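Local coordinates for 2-dehydropantoate 2-reductase (Bacillus subtilis, PDB 3EGO), which probably catalyses the NADPH-dependent reduction of ketopantoate to pantoic acid, the second step in making pantoate for pantothenate biosynthesis, at residues 116-121 with 152-157; 220-225 with 275-280. One frame throughout, in Å; residues are numbered along the deposited sequence. Where two conformers were deposited one is given.

Contact 1 (116-121 with 152-157); sequences SIYVGI and PDRLNI
Tyr118 meets Leu155 in a CH-pi contact: methyl CD1 of Leu155 sits over one face of the ring, 4.0 Å from its centroid and 13° off the ring normal. The other methyl, Leu155 CD2, lies 4.1 Å from Tyr118 CE2. The ring is carried out to the leucine with its CG anti to the carbonyl carbon (chi1 -53°), and the leucine runs past it in the opposite sense. A branched aliphatic residue suits the place, since it can lay one methyl on the aromatic face and set the other above the ring's rim, near CE2. Pro152 adds its CA, 4.2 Å from Tyr118 CE1. At the phenol end, Tyr118 OH touches the base of Arg154, 3.4 Å from its CB. The arginine chain then bends at chi3 and passes Ser116, whose OG is 3.5 Å from Arg154 CD. Ring and guanidinium are nearly coplanar, with Tyr118 OH at the guanidinium edge.

A second shell fixes the polar ends: Tyr118 OH is hydrogen-bonded to Glu151 O, and Arg154 NE to Asn94 OD1. Tyrosine thus offers both a flat face for the methyl and a hydroxyl that reaches Glu151, while arginine combines an aliphatic base beside the phenol with a polar end for Asn94. A bond from Leu155 N to Pro152 O braces the turn. Residues 116-121 pair in parallel with strand 94-97. The contact packs the loop between strands 142-146 and 168-170 against strand 116-128 in the sheet of the Rossmann-type NADP-binding domain.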
loop_
_atom_site.group_PDB
_atom_site.type_symbol
_atom_site.label_atom_id
_atom_site.label_comp_id
_atom_site.label_asym_id
_atom_site.label_seq_id
_atom_site.Cartn_x
_atom_site.Cartn_y
_atom_site.Cartn_z
ATOM N N SER A 116 1.677 1.468 41.043
ATOM C CA SER A 116 0.251 1.316 40.765
ATOM C C SER A 116 0.008 1.739 39.331
ATOM O O SER A 116 0.227 2.891 38.986
ATOM C CB SER A 116 -0.601 2.203 41.679
ATOM O OG SER A 116 -0.422 1.891 43.060
ATOM N N ILE A 117 -0.510 0.830 38.519
ATOM C CA ILE A 117 -0.645 1.074 37.097
ATOM C C ILE A 117 -2.064 1.345 36.697
ATOM O O ILE A 117 -2.974 0.570 37.011
ATOM C CB ILE A 117 -0.138 -0.097 36.274
ATOM C CG1 ILE A 117 1.272 -0.481 36.715
ATOM C CG2 ILE A 117 -0.160 0.264 34.759
ATOM C CD1 ILE A 117 2.275 0.656 36.631
ATOM N N TYR A 118 -2.221 2.450 35.964
ATOM C CA TYR A 118 -3.479 2.873 35.407
ATOM C C TYR A 118 -3.295 3.058 33.911
ATOM O O TYR A 118 -2.198 3.381 33.427
ATOM C CB TYR A 118 -3.956 4.178 36.069
ATOM C CG TYR A 118 -3.981 4.031 37.583
ATOM C CD1 TYR A 118 -5.077 3.450 38.239
ATOM C CD2 TYR A 118 -2.886 4.403 38.342
ATOM C CE1 TYR A 118 -5.062 3.277 39.635
ATOM C CE2 TYR A 118 -2.863 4.237 39.726
ATOM C CZ TYR A 118 -3.955 3.677 40.368
ATOM O OH TYR A 118 -3.887 3.522 41.742
ATOM N N VAL A 119 -4.399 2.927 33.214
ATOM C CA VAL A 119 -4.414 2.907 31.774
ATOM C C VAL A 119 -5.607 3.769 31.331
ATOM O O VAL A 119 -6.641 3.745 31.978
ATOM C CB VAL A 119 -4.538 1.379 31.449
ATOM C CG1 VAL A 119 -5.884 0.935 30.896
ATOM C CG2 VAL A 119 -3.206 0.729 30.910
ATOM N N GLY A 120 -5.469 4.550 30.259
ATOM C CA GLY A 120 -6.580 5.392 29.801
ATOM C C GLY A 120 -6.511 5.823 28.358
ATOM O O GLY A 120 -5.535 5.560 27.672
ATOM N N ILE A 121 -7.569 6.454 27.893
ATOM C CA ILE A 121 -7.601 6.954 26.548
ATOM C C ILE A 121 -7.889 8.438 26.574
ATOM O O ILE A 121 -8.535 8.964 27.493
ATOM C CB ILE A 121 -8.651 6.251 25.691
ATOM C CG1 ILE A 121 -10.047 6.447 26.288
ATOM C CG2 ILE A 121 -8.304 4.738 25.562
ATOM C CD1 ILE A 121 -11.124 5.852 25.383
ATOM N N PRO A 152 -8.125 2.270 42.632
ATOM C CA PRO A 152 -8.585 3.458 41.918
ATOM C C PRO A 152 -8.578 4.678 42.812
ATOM O O PRO A 152 -8.262 5.788 42.354
ATOM C CB PRO A 152 -10.023 3.118 41.528
ATOM C CG PRO A 152 -10.166 1.651 41.716
ATOM C CD PRO A 152 -9.135 1.201 42.678
ATOM N N ASP A 153 -8.890 4.480 44.095
ATOM C CA ASP A 153 -9.051 5.623 44.995
ATOM C C ASP A 153 -7.770 6.436 45.086
ATOM O O ASP A 153 -7.815 7.623 45.344
ATOM C CB ASP A 153 -9.532 5.178 46.381
ATOM C CG ASP A 153 -11.005 4.803 46.387
ATOM O OD1 ASP A 153 -11.762 5.181 45.435
ATOM O OD2 ASP A 153 -11.402 4.142 47.367
ATOM N N ARG A 154 -6.631 5.797 44.835
ATOM C CA ARG A 154 -5.353 6.517 44.824
ATOM C C ARG A 154 -5.348 7.793 43.971
ATOM O O ARG A 154 -4.625 8.735 44.276
ATOM C CB ARG A 154 -4.188 5.593 44.414
ATOM C CG ARG A 154 -3.631 4.772 45.561
ATOM C CD ARG A 154 -2.495 3.843 45.139
ATOM N NE ARG A 154 -1.205 4.501 44.928
ATOM C CZ ARG A 154 -0.381 4.896 45.899
ATOM N NH1 ARG A 154 -0.727 4.763 47.179
ATOM N NH2 ARG A 154 0.788 5.451 45.591
ATOM N N LEU A 155 -6.164 7.839 42.922
ATOM C CA LEU A 155 -6.192 9.038 42.079
ATOM C C LEU A 155 -7.288 10.050 42.404
ATOM O O LEU A 155 -7.445 11.033 41.670
ATOM C CB LEU A 155 -6.251 8.667 40.608
ATOM C CG LEU A 155 -5.135 7.744 40.121
ATOM C CD1 LEU A 155 -5.216 7.586 38.631
ATOM C CD2 LEU A 155 -3.720 8.196 40.571
ATOM N N ASN A 156 -8.019 9.820 43.506
ATOM C CA ASN A 156 -9.178 10.640 43.898
ATOM C C ASN A 156 -8.829 12.085 44.139
ATOM O O ASN A 156 -9.507 12.979 43.634
ATOM C CB ASN A 156 -9.822 10.121 45.212
ATOM C CG ASN A 156 -10.700 8.884 45.019
ATOM O OD1 ASN A 156 -10.991 8.465 43.890
ATOM N ND2 ASN A 156 -11.141 8.294 46.145
ATOM N N ILE A 157 -7.791 12.319 44.932
ATOM C CA ILE A 157 -7.432 13.681 45.284
ATOM C C ILE A 157 -6.841 14.314 44.052
ATOM O O ILE A 157 -7.214 15.436 43.693
ATOM C CB ILE A 157 -6.491 13.758 46.525
ATOM C CG1 ILE A 157 -7.231 13.288 47.777
ATOM C CG2 ILE A 157 -6.019 15.175 46.762
ATOM C CD1 ILE A 157 -6.305 13.081 48.988
#

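Contact 2 (220-225 with 275-280); sequences CRILKL and QGLDAV
Ile222 and Leu277 mark the nearest backbone approach, 7.1 Å between their CA atoms, where the end of helix 206-223 faces the linker between helices 261-274 and 280-291; Lys224 and Gly276, both with positive phi, each finish a helix in a Schellman motif. Gln275 bridges the gap with both halves of its amide. Its NE2 gives a nearly straight bond (2.9 Å, 166°) to Ile222 O, in the carbonyl plane and on a lone pair, using a carbonyl at the helix end. Its OE1 accepts from Arg221 NH1 at 3.2 Å, a more bent bond, and from a water. Lys224 crosses the amide at a slant, its CE 3.1 Å from Gln275 OE1.

Beside the amide the contact is largely apolar. Leu277 CD1 lies over one face of the Arg221 guanidinium, 3.7 Å from NH1, and also reaches Ile222 CA at 3.8 Å. The arginine's bend at chi2 (57°) turns the guanidinium back over this methyl. Deeper still, Ile222 CD1 meets Ala279 CB at 4.1 Å, the alanine methyl being small enough to sit against it at the residue just before helix 280-291. Replacing Gln275 with a leucine would probably leave Ile222 O without this donor and Arg221 NH1 without its acceptor. An amide, donor and acceptor at once, thus joins a helix-end carbonyl to a cationic side chain beside an apolar patch.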
loop_
_atom_site.group_PDB
_atom_site.type_symbol
_atom_site.label_atom_id
_atom_site.label_comp_id
_atom_site.label_asym_id
_atom_site.label_seq_id
_atom_site.Cartn_x
_atom_site.Cartn_y
_atom_site.Cartn_z
ATOM N N CYS A 220 -12.319 -7.919 15.577
ATOM C CA CYS A 220 -13.416 -8.153 16.521
ATOM C C CYS A 220 -13.282 -9.510 17.224
ATOM O O CYS A 220 -13.347 -9.587 18.453
ATOM C CB CYS A 220 -14.755 -7.984 15.803
ATOM S SG CYS A 220 -16.256 -8.222 16.829
ATOM N N ARG A 221 -13.046 -10.575 16.454
ATOM C CA ARG A 221 -12.804 -11.894 17.045
ATOM C C ARG A 221 -11.548 -11.989 17.913
ATOM O O ARG A 221 -11.581 -12.592 19.000
ATOM C CB ARG A 221 -12.790 -12.989 15.981
ATOM C CG ARG A 221 -12.513 -14.386 16.537
ATOM C CD ARG A 221 -13.536 -14.799 17.652
ATOM N NE ARG A 221 -13.161 -16.076 18.271
ATOM C CZ ARG A 221 -12.283 -16.190 19.263
ATOM N NH1 ARG A 221 -11.714 -15.101 19.781
ATOM N NH2 ARG A 221 -11.973 -17.388 19.749
ATOM N N ILE A 222 -10.432 -11.416 17.459
ATOM C CA ILE A 222 -9.189 -11.467 18.218
ATOM C C ILE A 222 -9.375 -10.800 19.595
ATOM O O ILE A 222 -8.871 -11.284 20.627
ATOM C CB ILE A 222 -8.034 -10.724 17.450
ATOM C CG1 ILE A 222 -7.596 -11.523 16.208
ATOM C CG2 ILE A 222 -6.855 -10.488 18.333
ATOM C CD1 ILE A 222 -6.951 -10.632 15.093
ATOM N N LEU A 223 -10.109 -9.692 19.607
ATOM C CA LEU A 223 -10.325 -8.935 20.854
ATOM C C LEU A 223 -11.461 -9.507 21.709
ATOM O O LEU A 223 -11.634 -9.095 22.887
ATOM C CB LEU A 223 -10.643 -7.465 20.538
ATOM C CG LEU A 223 -9.524 -6.685 19.858
ATOM C CD1 LEU A 223 -10.079 -5.393 19.278
ATOM C CD2 LEU A 223 -8.307 -6.424 20.782
ATOM N N LYS A 224 -12.263 -10.392 21.108
ATOM C CA LYS A 224 -13.436 -10.959 21.770
ATOM C C LYS A 224 -14.392 -9.864 22.256
ATOM O O LYS A 224 -14.775 -9.823 23.429
ATOM C CB LYS A 224 -12.974 -11.823 22.946
ATOM C CG LYS A 224 -12.210 -13.064 22.531
ATOM C CD LYS A 224 -11.435 -13.648 23.693
ATOM C CE LYS A 224 -10.900 -15.017 23.350
ATOM N NZ LYS A 224 -10.059 -15.560 24.460
ATOM N N LEU A 225 -14.764 -8.969 21.353
ATOM C CA LEU A 225 -15.617 -7.846 21.702
ATOM C C LEU A 225 -17.015 -8.304 22.067
ATOM O O LEU A 225 -17.640 -9.062 21.319
ATOM C CB LEU A 225 -15.702 -6.874 20.532
ATOM C CG LEU A 225 -14.367 -6.213 20.188
ATOM C CD1 LEU A 225 -14.608 -5.118 19.182
ATOM C CD2 LEU A 225 -13.701 -5.679 21.452
ATOM N N GLN A 275 -4.021 -17.165 20.047
ATOM C CA GLN A 275 -5.292 -17.862 20.057
ATOM C C GLN A 275 -5.464 -18.817 18.872
ATOM O O GLN A 275 -6.549 -19.400 18.699
ATOM C CB GLN A 275 -6.449 -16.868 20.070
ATOM C CG GLN A 275 -6.517 -15.948 21.293
ATOM C CD GLN A 275 -7.628 -14.927 21.146
ATOM O OE1 GLN A 275 -8.812 -15.275 21.011
ATOM N NE2 GLN A 275 -7.251 -13.656 21.125
ATOM N N GLY A 276 -4.425 -18.940 18.039
ATOM C CA GLY A 276 -4.500 -19.768 16.829
ATOM C C GLY A 276 -5.548 -19.230 15.868
ATOM O O GLY A 276 -6.229 -19.978 15.152
ATOM N N LEU A 277 -5.688 -17.912 15.856
ATOM C CA LEU A 277 -6.662 -17.270 14.989
ATOM C C LEU A 277 -5.962 -16.739 13.739
ATOM O O LEU A 277 -4.769 -16.438 13.750
ATOM C CB LEU A 277 -7.347 -16.109 15.717
ATOM C CG LEU A 277 -8.460 -16.424 16.731
ATOM C CD1 LEU A 277 -8.733 -15.179 17.640
ATOM C CD2 LEU A 277 -9.714 -16.855 15.985
ATOM N N ASP A 278 -6.730 -16.604 12.675
ATOM C CA ASP A 278 -6.195 -16.093 11.446
ATOM C C ASP A 278 -6.427 -14.581 11.410
ATOM O O ASP A 278 -7.390 -14.044 11.989
ATOM C CB ASP A 278 -6.836 -16.800 10.259
ATOM C CG ASP A 278 -6.338 -18.259 10.114
ATOM O OD1 ASP A 278 -5.159 -18.557 10.459
ATOM O OD2 ASP A 278 -7.136 -19.104 9.659
ATOM N N ALA A 279 -5.524 -13.896 10.740
ATOM C CA ALA A 279 -5.566 -12.445 10.691
ATOM C C ALA A 279 -4.890 -12.079 9.388
ATOM O O ALA A 279 -3.972 -11.264 9.398
ATOM C CB ALA A 279 -4.769 -11.892 11.824
ATOM N N VAL A 280 -5.347 -12.696 8.294
ATOM C CA VAL A 280 -4.698 -12.519 6.995
ATOM C C VAL A 280 -4.757 -11.075 6.491
ATOM O O VAL A 280 -3.773 -10.583 5.930
ATOM C CB VAL A 280 -5.251 -13.461 5.907
ATOM C CG1 VAL A 280 -6.663 -13.105 5.553
ATOM C CG2 VAL A 280 -4.384 -13.382 4.665
HETATM O O HOH W 1 -9.911 -17.812 21.112
#

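How the contacts relate
The two contacts stand in series along the chain, contact 1 closing before contact 2 opens, and do not touch: their centres are 29 Å apart and their nearest atoms about 12 Å. Contact 1 belongs to the nucleotide-binding half, contact 2 to the all-helical C-terminal half. Helix 174-195 is common ground, since residues of both 116-121 and 220-225 pack on it, and it carries Lys181, the probable proton donor. Both contacts nevertheless lie away from the probable cofactor and substrate sites. They also join different kinds of element: a loop to a sheet strand in contact 1, a helix end to an interhelical linker in contact 2.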